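Local coordinates for guanine deaminase (Escherichia coli, PDB 6OHB), which catalyses the zinc-dependent hydrolytic deamination of guanine to xanthine and ammonia, the single step that turns guanine into xanthine in guanine degradation, at residues A124-I127 and K128-R132; H82-Y85 and P86-E89; D404-S408 and L409-L413; P393-T396 and P397-L401. All blocks are in the same frame, centred on the assembly; numbering follows the deposited sequence.

Contact 1. Residues A124-I127 and K128-R132; sequences AFFI and KQLLR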
loop_
_atom_site.group_PDB
_atom_site.type_symbol
_atom_site.label_atom_id
_atom_site.label_comp_id
_atom_site.label_asym_id
_atom_site.label_seq_id
_atom_site.Cartn_x
_atom_site.Cartn_y
_atom_site.Cartn_z
ATOM N N ALA A 124 9.219 -16.796 -17.488
ATOM C CA ALA A 124 9.060 -15.613 -18.331
ATOM C C ALA A 124 8.206 -14.556 -17.637
ATOM O O ALA A 124 8.561 -13.368 -17.615
ATOM C CB ALA A 124 8.458 -16.000 -19.683
ATOM N N PHE A 125 7.073 -14.973 -17.055
ATOM C CA PHE A 125 6.202 -14.025 -16.355
ATOM C C PHE A 125 6.934 -13.333 -15.207
ATOM O O PHE A 125 6.786 -12.120 -15.003
ATOM C CB PHE A 125 4.953 -14.748 -15.837
ATOM C CG PHE A 125 4.029 -13.875 -15.030
ATOM C CD1 PHE A 125 3.008 -13.177 -15.643
ATOM C CD2 PHE A 125 4.181 -13.757 -13.658
ATOM C CE1 PHE A 125 2.154 -12.368 -14.904
ATOM C CE2 PHE A 125 3.332 -12.949 -12.916
ATOM C CZ PHE A 125 2.319 -12.255 -13.542
ATOM N N PHE A 126 7.721 -14.095 -14.446
ATOM C CA PHE A 126 8.442 -13.555 -13.300
ATOM C C PHE A 126 9.474 -12.520 -13.741
ATOM O O PHE A 126 9.589 -11.445 -13.134
ATOM C CB PHE A 126 9.096 -14.713 -12.544
ATOM C CG PHE A 126 9.847 -14.311 -11.316
ATOM C CD1 PHE A 126 9.191 -14.166 -10.102
ATOM C CD2 PHE A 126 11.217 -14.116 -11.363
ATOM C CE1 PHE A 126 9.889 -13.809 -8.958
ATOM C CE2 PHE A 126 11.923 -13.760 -10.229
ATOM C CZ PHE A 126 11.265 -13.605 -9.023
ATOM N N ILE A 127 10.234 -12.830 -14.796
ATOM C CA ILE A 127 11.202 -11.859 -15.310
ATOM C C ILE A 127 10.489 -10.600 -15.794
ATOM O O ILE A 127 10.962 -9.475 -15.570
ATOM C CB ILE A 127 12.065 -12.487 -16.422
ATOM C CG1 ILE A 127 12.889 -13.656 -15.879
ATOM C CG2 ILE A 127 12.993 -11.440 -17.042
ATOM C CD1 ILE A 127 14.027 -13.243 -14.982
ATOM N N LYS A 128 9.332 -10.765 -16.452
ATOM C CA LYS A 128 8.588 -9.604 -16.940
ATOM C C LYS A 128 8.138 -8.715 -15.789
ATOM O O LYS A 128 8.218 -7.480 -15.877
ATOM C CB LYS A 128 7.364 -10.059 -17.741
ATOM C CG LYS A 128 7.346 -9.731 -19.235
ATOM C CD LYS A 128 8.626 -10.134 -19.945
ATOM C CE LYS A 128 8.548 -9.822 -21.438
ATOM N NZ LYS A 128 7.529 -10.669 -22.131
ATOM N N GLN A 129 7.681 -9.328 -14.693
ATOM C CA GLN A 129 7.265 -8.547 -13.532
ATOM C C GLN A 129 8.443 -7.806 -12.917
ATOM O O GLN A 129 8.310 -6.643 -12.519
ATOM C CB GLN A 129 6.585 -9.442 -12.496
ATOM C CG GLN A 129 5.319 -10.111 -12.999
ATOM C CD GLN A 129 4.419 -9.165 -13.770
ATOM O OE1 GLN A 129 3.864 -8.227 -13.210
ATOM N NE2 GLN A 129 4.275 -9.410 -15.069
ATOM N N LEU A 130 9.593 -8.474 -12.796
ATOM C CA LEU A 130 10.793 -7.793 -12.315
ATOM C C LEU A 130 11.098 -6.558 -13.159
ATOM O O LEU A 130 11.296 -5.458 -12.628
ATOM C CB LEU A 130 11.984 -8.750 -12.317
ATOM C CG LEU A 130 11.948 -9.902 -11.314
ATOM C CD1 LEU A 130 13.219 -10.729 -11.431
ATOM C CD2 LEU A 130 11.757 -9.377 -9.895
ATOM N N LEU A 131 11.155 -6.728 -14.482
ATOM C CA LEU A 131 11.540 -5.622 -15.356
ATOM C C LEU A 131 10.547 -4.465 -15.268
ATOM O O LEU A 131 10.945 -3.304 -15.099
ATOM C CB LEU A 131 11.679 -6.113 -16.798
ATOM C CG LEU A 131 12.815 -7.112 -17.015
ATOM C CD1 LEU A 131 12.908 -7.502 -18.481
ATOM C CD2 LEU A 131 14.135 -6.528 -16.519
ATOM N N ARG A 132 9.243 -4.760 -15.361
ATOM C CA ARG A 132 8.257 -3.681 -15.387
ATOM C C ARG A 132 8.179 -2.911 -14.073
ATOM O O ARG A 132 7.584 -1.830 -14.046
ATOM C CB ARG A 132 6.867 -4.220 -15.753
ATOM C CG ARG A 132 6.119 -4.867 -14.606
ATOM C CD ARG A 132 4.642 -4.467 -14.593
ATOM N NE ARG A 132 4.008 -4.612 -15.900
ATOM C CZ ARG A 132 2.783 -4.185 -16.190
ATOM N NH1 ARG A 132 2.048 -3.587 -15.261
ATOM N NH2 ARG A 132 2.290 -4.359 -17.407
#
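Phe125 and Gln129, one helical turn apart, make a CH-pi contact: CG of Gln129 lies over one face of the Phe125 ring, 3.9 Å from its centroid. The nearest ring atom is CE2 of Phe125, 3.5 Å from Gln129 CG, so the methylene sits toward the rim. With chi2 at -44° the glutamine chain bends, and its amide follows the same ring, the two planes only 15° apart; NE2 of Gln129 comes 3.6 Å from Phe125 CE1. A second pair packs one residue on. CD1 of Leu130 touches CE2 of Phe126 at 3.5 Å, meeting the ring obliquely. Ile127 and Leu131 lie side by side, with CG2 of Ile127 4.2 Å from CD1 of Leu131. Beneath these side chains run the i to i+4 bonds of helix 116-132, such as Gln129 N to Phe125 O at 2.9 Å. Farther out, Phe126 and Leu130 pack on Ile83 of strand 73-84, while Ile127 meets Ala155 and Ala156 of helix 146-158. On the Phe125 and Gln129 side the helix borders the second subunit, whose Leu401 packs on Phe125 and whose Pro397 packs on Gln129. With an alanine in place of Phe125, the Gln129 side chain would probably lose the surface that holds its amide flat, and a gap would open before Leu401 of the second subunit. The helix thus turns aliphatic and aromatic carbon toward the amidohydrolase barrel, while a CH-pi contact, its amide nearly parallel to the ring and with no side-chain hydrogen bond between the pair, forms part of the subunit boundary.

Contact 2. Residues H82-Y85 and P86-E89; sequences HIHY and PQSE. With ZN (zinc ion), chain E.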
loop_
_atom_site.group_PDB
_atom_site.type_symbol
_atom_site.label_atom_id
_atom_site.label_comp_id
_atom_site.label_asym_id
_atom_site.label_seq_id
_atom_site.Cartn_x
_atom_site.Cartn_y
_atom_site.Cartn_z
ATOM N N HIS A 82 15.007 -10.533 -1.465
ATOM C CA HIS A 82 14.342 -11.793 -1.114
ATOM C C HIS A 82 13.012 -11.863 -1.854
ATOM O O HIS A 82 12.105 -11.073 -1.572
ATOM C CB HIS A 82 14.135 -11.925 0.396
ATOM C CG HIS A 82 13.435 -13.187 0.804
ATOM N ND1 HIS A 82 14.037 -14.426 0.751
ATOM C CD2 HIS A 82 12.179 -13.401 1.265
ATOM C CE1 HIS A 82 13.185 -15.347 1.166
ATOM N NE2 HIS A 82 12.051 -14.751 1.486
ATOM N N ILE A 83 12.897 -12.805 -2.783
ATOM C CA ILE A 83 11.671 -12.990 -3.548
ATOM C C ILE A 83 11.589 -14.457 -3.953
ATOM O O ILE A 83 12.609 -15.092 -4.235
ATOM C CB ILE A 83 11.624 -12.025 -4.756
ATOM C CG1 ILE A 83 10.319 -12.184 -5.537
ATOM C CG2 ILE A 83 12.853 -12.196 -5.650
ATOM C CD1 ILE A 83 10.106 -11.115 -6.593
ATOM N N HIS A 84 10.374 -15.003 -3.940
ATOM C CA HIS A 84 10.118 -16.404 -4.270
ATOM C C HIS A 84 9.569 -16.476 -5.701
ATOM O O HIS A 84 8.468 -15.988 -5.973
ATOM C CB HIS A 84 9.145 -17.035 -3.263
ATOM C CG HIS A 84 9.654 -17.120 -1.846
ATOM N ND1 HIS A 84 10.074 -18.304 -1.274
ATOM C CD2 HIS A 84 9.736 -16.188 -0.867
ATOM C CE1 HIS A 84 10.428 -18.090 -0.020
ATOM N NE2 HIS A 84 10.242 -16.814 0.249
ATOM N N TYR A 85 10.353 -17.058 -6.618
ATOM C CA TYR A 85 9.915 -17.224 -8.007
ATOM C C TYR A 85 8.620 -18.024 -8.173
ATOM O O TYR A 85 7.726 -17.558 -8.901
ATOM C CB TYR A 85 11.075 -17.824 -8.818
ATOM C CG TYR A 85 10.723 -18.824 -9.908
ATOM C CD1 TYR A 85 9.959 -18.456 -11.015
ATOM C CD2 TYR A 85 11.192 -20.135 -9.847
ATOM C CE1 TYR A 85 9.650 -19.368 -12.010
ATOM C CE2 TYR A 85 10.891 -21.055 -10.842
ATOM C CZ TYR A 85 10.122 -20.667 -11.919
ATOM O OH TYR A 85 9.821 -21.583 -12.907
ATOM N N PRO A 86 8.449 -19.223 -7.572
ATOM C CA PRO A 86 7.260 -20.031 -7.891
ATOM C C PRO A 86 6.040 -19.720 -7.034
ATOM O O PRO A 86 5.373 -20.643 -6.555
ATOM C CB PRO A 86 7.750 -21.461 -7.647
ATOM C CG PRO A 86 8.687 -21.313 -6.497
ATOM C CD PRO A 86 9.370 -19.962 -6.682
ATOM N N GLN A 87 5.733 -18.438 -6.819
ATOM C CA GLN A 87 4.647 -18.080 -5.915
ATOM C C GLN A 87 3.823 -16.889 -6.390
ATOM O O GLN A 87 3.021 -16.363 -5.606
ATOM C CB GLN A 87 5.201 -17.783 -4.517
ATOM C CG GLN A 87 5.681 -19.008 -3.758
ATOM C CD GLN A 87 6.200 -18.661 -2.382
ATOM O OE1 GLN A 87 6.053 -17.528 -1.921
ATOM N NE2 GLN A 87 6.800 -19.637 -1.711
ATOM N N SER A 88 3.988 -16.451 -7.641
ATOM C CA SER A 88 3.308 -15.242 -8.099
ATOM C C SER A 88 1.789 -15.387 -8.043
ATOM O O SER A 88 1.081 -14.423 -7.730
ATOM C CB SER A 88 3.760 -14.899 -9.520
ATOM O OG SER A 88 5.157 -14.661 -9.574
ATOM N N GLU A 89 1.271 -16.581 -8.324
ATOM C CA GLU A 89 -0.168 -16.800 -8.416
ATOM C C GLU A 89 -0.832 -17.078 -7.072
ATOM O O GLU A 89 -2.062 -17.185 -7.021
ATOM C CB GLU A 89 -0.462 -17.956 -9.383
ATOM C CG GLU A 89 0.003 -19.320 -8.896
ATOM C CD GLU A 89 1.395 -19.684 -9.388
ATOM O OE1 GLU A 89 2.287 -18.806 -9.379
ATOM O OE2 GLU A 89 1.595 -20.852 -9.786
HETATM ZN ZN ZN E . 10.357 -15.773 1.834
#
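His84 and Gln87 meet at the end of strand 73-84, where the first barrel strand of the amidohydrolase fold carries its His-X-His zinc motif. His82 NE2 binds the zinc ion at 2.0 Å and His84 NE2 at 1.9 Å; His237 and Asp327 belong to the same metal site. The Gln87 side chain lies alongside His84, pointing the same way, with ring and amide planes only 8° apart. Its OE1 comes 3.4 Å from His84 CB and its NE2 3.6 Å from His84 ND1. The chain beyond Gln87 CG is extended (chi2 -179°), which carries NE2 on to a hydrogen bond with Glu110. Between the two residues the backbone makes an inverse gamma turn centred on Pro86, closed by a weak bond from Gln87 N to Tyr85 O at 3.0 Å. Tyr85 CB packs 3.5 Å from Pro86 CD, and its hydroxyl is hydrogen-bonded to Ala119 O. Replacing Gln87 by an alanine would probably deprive Glu110 of its amide partner and leave one flank of the His84 ring less firmly supported. His84, Tyr85, Pro86 and Gln87 are probably substrate-binding residues, as in related enzymes, so this tight turn sets metal ligand and likely guanine contacts side by side.

Contact 3. Residues D404-S408 and L409-L413; sequences DNSVS and LVDKL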
loop_
_atom_site.group_PDB
_atom_site.type_symbol
_atom_site.label_atom_id
_atom_site.label_comp_id
_atom_site.label_asym_id
_atom_site.label_seq_id
_atom_site.Cartn_x
_atom_site.Cartn_y
_atom_site.Cartn_z
ATOM N N ASP A 404 4.715 18.610 -8.158
ATOM C CA ASP A 404 4.802 20.056 -8.334
ATOM C C ASP A 404 4.819 20.776 -6.992
ATOM O O ASP A 404 5.545 21.761 -6.819
ATOM C CB ASP A 404 3.626 20.565 -9.163
ATOM C CG ASP A 404 3.662 20.086 -10.595
ATOM O OD1 ASP A 404 4.770 19.777 -11.092
ATOM O OD2 ASP A 404 2.572 20.031 -11.213
ATOM N N ASN A 405 4.015 20.311 -6.035
ATOM C CA ASN A 405 3.907 21.010 -4.761
ATOM C C ASN A 405 5.074 20.740 -3.824
ATOM O O ASN A 405 5.143 21.343 -2.749
ATOM C CB ASN A 405 2.597 20.609 -4.076
ATOM C CG ASN A 405 1.948 21.758 -3.356
ATOM O OD1 ASN A 405 1.390 22.662 -3.984
ATOM N ND2 ASN A 405 2.023 21.742 -2.029
ATOM N N SER A 406 6.026 19.921 -4.243
ATOM C CA SER A 406 7.206 19.618 -3.455
ATOM C C SER A 406 8.351 20.518 -3.888
ATOM O O SER A 406 8.591 20.708 -5.082
ATOM C CB SER A 406 7.600 18.149 -3.611
ATOM O OG SER A 406 6.620 17.296 -3.047
ATOM N N VAL A 407 9.063 21.071 -2.912
ATOM C CA VAL A 407 10.161 21.986 -3.196
ATOM C C VAL A 407 11.518 21.305 -3.058
ATOM O O VAL A 407 12.411 21.540 -3.872
ATOM C CB VAL A 407 10.069 23.234 -2.290
ATOM C CG1 VAL A 407 9.065 24.225 -2.867
ATOM C CG2 VAL A 407 9.691 22.844 -0.865
ATOM N N SER A 408 11.683 20.448 -2.058
ATOM C CA SER A 408 12.951 19.772 -1.825
ATOM C C SER A 408 13.002 18.428 -2.551
ATOM O O SER A 408 11.978 17.854 -2.932
ATOM C CB SER A 408 13.181 19.575 -0.330
ATOM O OG SER A 408 12.441 18.469 0.142
ATOM N N LEU A 409 14.230 17.938 -2.752
ATOM C CA LEU A 409 14.431 16.648 -3.409
ATOM C C LEU A 409 13.916 15.500 -2.553
ATOM O O LEU A 409 13.393 14.511 -3.085
ATOM C CB LEU A 409 15.912 16.453 -3.741
ATOM C CG LEU A 409 16.329 15.109 -4.345
ATOM C CD1 LEU A 409 15.578 14.829 -5.646
ATOM C CD2 LEU A 409 17.830 15.082 -4.585
ATOM N N VAL A 410 14.068 15.599 -1.227
ATOM C CA VAL A 410 13.547 14.552 -0.350
ATOM C C VAL A 410 12.033 14.472 -0.472
ATOM O O VAL A 410 11.448 13.384 -0.414
ATOM C CB VAL A 410 13.988 14.778 1.112
ATOM C CG1 VAL A 410 15.466 15.049 1.190
ATOM C CG2 VAL A 410 13.202 15.906 1.777
ATOM N N ASP A 411 11.377 15.621 -0.655
ATOM C CA ASP A 411 9.938 15.633 -0.875
ATOM C C ASP A 411 9.569 14.895 -2.157
ATOM O O ASP A 411 8.587 14.145 -2.188
ATOM C CB ASP A 411 9.428 17.074 -0.910
ATOM C CG ASP A 411 9.128 17.626 0.475
ATOM O OD1 ASP A 411 9.285 16.881 1.463
ATOM O OD2 ASP A 411 8.725 18.805 0.572
ATOM N N LYS A 412 10.343 15.098 -3.228
ATOM C CA LYS A 412 10.054 14.417 -4.489
ATOM C C LYS A 412 10.269 12.909 -4.370
ATOM O O LYS A 412 9.452 12.115 -4.861
ATOM C CB LYS A 412 10.898 15.029 -5.609
ATOM C CG LYS A 412 10.606 16.518 -5.828
ATOM C CD LYS A 412 11.500 17.142 -6.891
ATOM C CE LYS A 412 11.225 18.640 -7.054
ATOM N NZ LYS A 412 9.891 18.946 -7.660
ATOM N N LEU A 413 11.349 12.495 -3.699
ATOM C CA LEU A 413 11.561 11.070 -3.455
ATOM C C LEU A 413 10.436 10.486 -2.606
ATOM O O LEU A 413 9.994 9.353 -2.837
ATOM C CB LEU A 413 12.910 10.845 -2.774
ATOM C CG LEU A 413 14.179 11.000 -3.616
ATOM C CD1 LEU A 413 15.410 10.767 -2.756
ATOM C CD2 LEU A 413 14.157 10.034 -4.793
#
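Ser408 and Asp411 meet in the close-packed part of this turn. OG of Ser408 accepts a hydrogen bond from Asp411 N at 3.1 Å, with an N-H...O angle of 155°. It is put there by a chi1 of 79°, which sets the hydroxyl between its own backbone N and carbonyl carbon; CG2 of Val410 presses on the same oxygen at 3.1 Å. CB of Asp411 also packs against CB of Ser406, 3.4 Å away, while the Ser406 hydroxyl is taken up by Arg402 O. Ser408 is therefore the N-cap of helix 409-419, its side chain satisfying an N-H of the first turn before the regular i to i+4 ladder begins with Lys412 N to Ser408 O at 3.2 Å. The second subunit backs this side, with its Tyr94 packing on Ser408 and its Ala93 on Asp411. Away from the cap the packing is looser. Val407 is exposed and its CB points away from the helix; its CG2 comes no nearer than 4.4 Å to Asp411 OD2. Lys412 reaches back along the loop, but its NZ bond to Ser406 O is weak and long, 3.4 Å, and the ammonium also has a cation-pi partner in Tyr403.

Contact 4. Residues P393-T396 and P397-L401; sequences PTAT and PLQQL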
loop_
_atom_site.group_PDB
_atom_site.type_symbol
_atom_site.label_atom_id
_atom_site.label_comp_id
_atom_site.label_asym_id
_atom_site.label_seq_id
_atom_site.Cartn_x
_atom_site.Cartn_y
_atom_site.Cartn_z
ATOM N N PRO A 393 8.037 10.245 -12.372
ATOM C CA PRO A 393 7.487 10.569 -11.047
ATOM C C PRO A 393 6.159 11.304 -11.098
ATOM O O PRO A 393 5.522 11.461 -10.050
ATOM C CB PRO A 393 8.581 11.445 -10.423
ATOM C CG PRO A 393 9.268 12.060 -11.586
ATOM C CD PRO A 393 9.223 11.057 -12.698
ATOM N N THR A 394 5.742 11.777 -12.268
ATOM C CA THR A 394 4.486 12.488 -12.472
ATOM C C THR A 394 3.481 11.623 -13.230
ATOM O O THR A 394 2.669 12.126 -14.010
ATOM C CB THR A 394 4.727 13.805 -13.207
ATOM O OG1 THR A 394 5.437 13.550 -14.424
ATOM C CG2 THR A 394 5.542 14.770 -12.342
ATOM N N ALA A 395 3.517 10.307 -13.006
ATOM C CA ALA A 395 2.821 9.388 -13.902
ATOM C C ALA A 395 1.303 9.408 -13.745
ATOM O O ALA A 395 0.600 8.968 -14.658
ATOM C CB ALA A 395 3.339 7.965 -13.675
ATOM N N THR A 396 0.777 9.945 -12.649
ATOM C CA THR A 396 -0.659 10.054 -12.440
ATOM C C THR A 396 -0.974 11.480 -12.022
ATOM O O THR A 396 -0.099 12.177 -11.502
ATOM C CB THR A 396 -1.173 9.087 -11.358
ATOM O OG1 THR A 396 -0.754 9.552 -10.069
ATOM C CG2 THR A 396 -0.655 7.675 -11.582
ATOM N N PRO A 397 -2.194 11.959 -12.290
ATOM C CA PRO A 397 -2.528 13.352 -11.929
ATOM C C PRO A 397 -2.219 13.697 -10.478
ATOM O O PRO A 397 -1.695 14.783 -10.203
ATOM C CB PRO A 397 -4.031 13.430 -12.235
ATOM C CG PRO A 397 -4.222 12.440 -13.345
ATOM C CD PRO A 397 -3.281 11.303 -13.043
ATOM N N LEU A 398 -2.525 12.798 -9.537
ATOM C CA LEU A 398 -2.210 13.060 -8.135
ATOM C C LEU A 398 -0.705 13.130 -7.914
ATOM O O LEU A 398 -0.223 13.976 -7.147
ATOM C CB LEU A 398 -2.832 11.989 -7.244
ATOM C CG LEU A 398 -2.646 12.147 -5.732
ATOM C CD1 LEU A 398 -3.345 13.398 -5.234
ATOM C CD2 LEU A 398 -3.173 10.919 -5.005
ATOM N N GLN A 399 0.049 12.236 -8.559
ATOM C CA GLN A 399 1.503 12.300 -8.465
ATOM C C GLN A 399 2.019 13.612 -9.025
ATOM O O GLN A 399 2.906 14.236 -8.440
ATOM C CB GLN A 399 2.150 11.131 -9.205
ATOM C CG GLN A 399 2.541 9.969 -8.321
ATOM C CD GLN A 399 3.069 8.790 -9.122
ATOM O OE1 GLN A 399 2.313 8.113 -9.819
ATOM N NE2 GLN A 399 4.376 8.545 -9.029
ATOM N N GLN A 400 1.477 14.047 -10.162
ATOM C CA GLN A 400 1.915 15.307 -10.743
ATOM C C GLN A 400 1.660 16.460 -9.781
ATOM O O GLN A 400 2.531 17.313 -9.569
ATOM C CB GLN A 400 1.197 15.544 -12.070
ATOM C CG GLN A 400 1.336 16.958 -12.616
ATOM C CD GLN A 400 2.571 17.124 -13.474
ATOM O OE1 GLN A 400 2.763 16.404 -14.455
ATOM N NE2 GLN A 400 3.412 18.081 -13.117
ATOM N N LEU A 401 0.473 16.489 -9.170
ATOM C CA LEU A 401 0.144 17.588 -8.265
ATOM C C LEU A 401 1.069 17.603 -7.047
ATOM O O LEU A 401 1.639 18.648 -6.696
ATOM C CB LEU A 401 -1.330 17.490 -7.855
ATOM C CG LEU A 401 -1.829 18.286 -6.649
ATOM C CD1 LEU A 401 -2.084 19.732 -7.041
ATOM C CD2 LEU A 401 -3.108 17.667 -6.111
#
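Thr396 meets Gln399 and Gln400 as the N-cap of helix 397-404, with Pro397 in the first position of the helix, where its lack of an N-H costs no bond. The Thr396 chi1 of 73° sets OG1 between the backbone N and the carbonyl carbon. From there OG1 faces the first turn and accepts from Gln399 N at 3.2 Å, while CG2 stands anti to the carbonyl carbon. The same hydroxyl donates a weak bond, 3.4 Å long, to OE1 of Gln399, so threonine and glutamine are joined through both the backbone and the side chain of the latter. Gln399 takes an unusual first torsion, chi1 -98°, and then runs extended beyond CG, which brings its amide back beneath the loop. OE1 also packs at 3.5 Å against Thr396 CG2, and its NE2 is hydrogen-bonded to Ser424 OG. Gln400 is built differently. Its CG lies opposite the backbone N, and a bend at chi2 of 88° turns the amide toward Thr394, whose side chain it crosses at a slant. NE2 of Gln400 is hydrogen-bonded to OD2 of Asp404, in the last turn of the helix. The backbone N of Gln400 opens the regular helical bonding by donating to Thr396 O at 2.8 Å. Outward, Pro397 packs on Arg132 of the second subunit and Leu398 on its Thr332, so the capped end also lies at the dimer contact. On the Thr394 side the closest approach is OE1 of Gln400 to CB of Thr394, 3.5 Å.

How the contacts relate
From the N terminus the contacts come in the order 2, 1, 4, 3; each is one unbroken stretch, and none nests in or crosses another. Contact 2 closes the turn leaving strand 73-84; contact 1 follows near the end of helix 116-132. These two touch: CE1 of Phe126 lies 3.5 Å from CA of Tyr85, joining helix to zinc-bearing strand. Much later, contacts 4 and 3 start the successive helices 397-404 and 409-419, their centres 12 Å apart. Within one chain contacts 1 and 4 lie about 11 Å apart at their nearest atoms, yet across the dimer contact 4 meets contacts 1 and 2 of the other subunit, Leu401 also packing on Ser88 there.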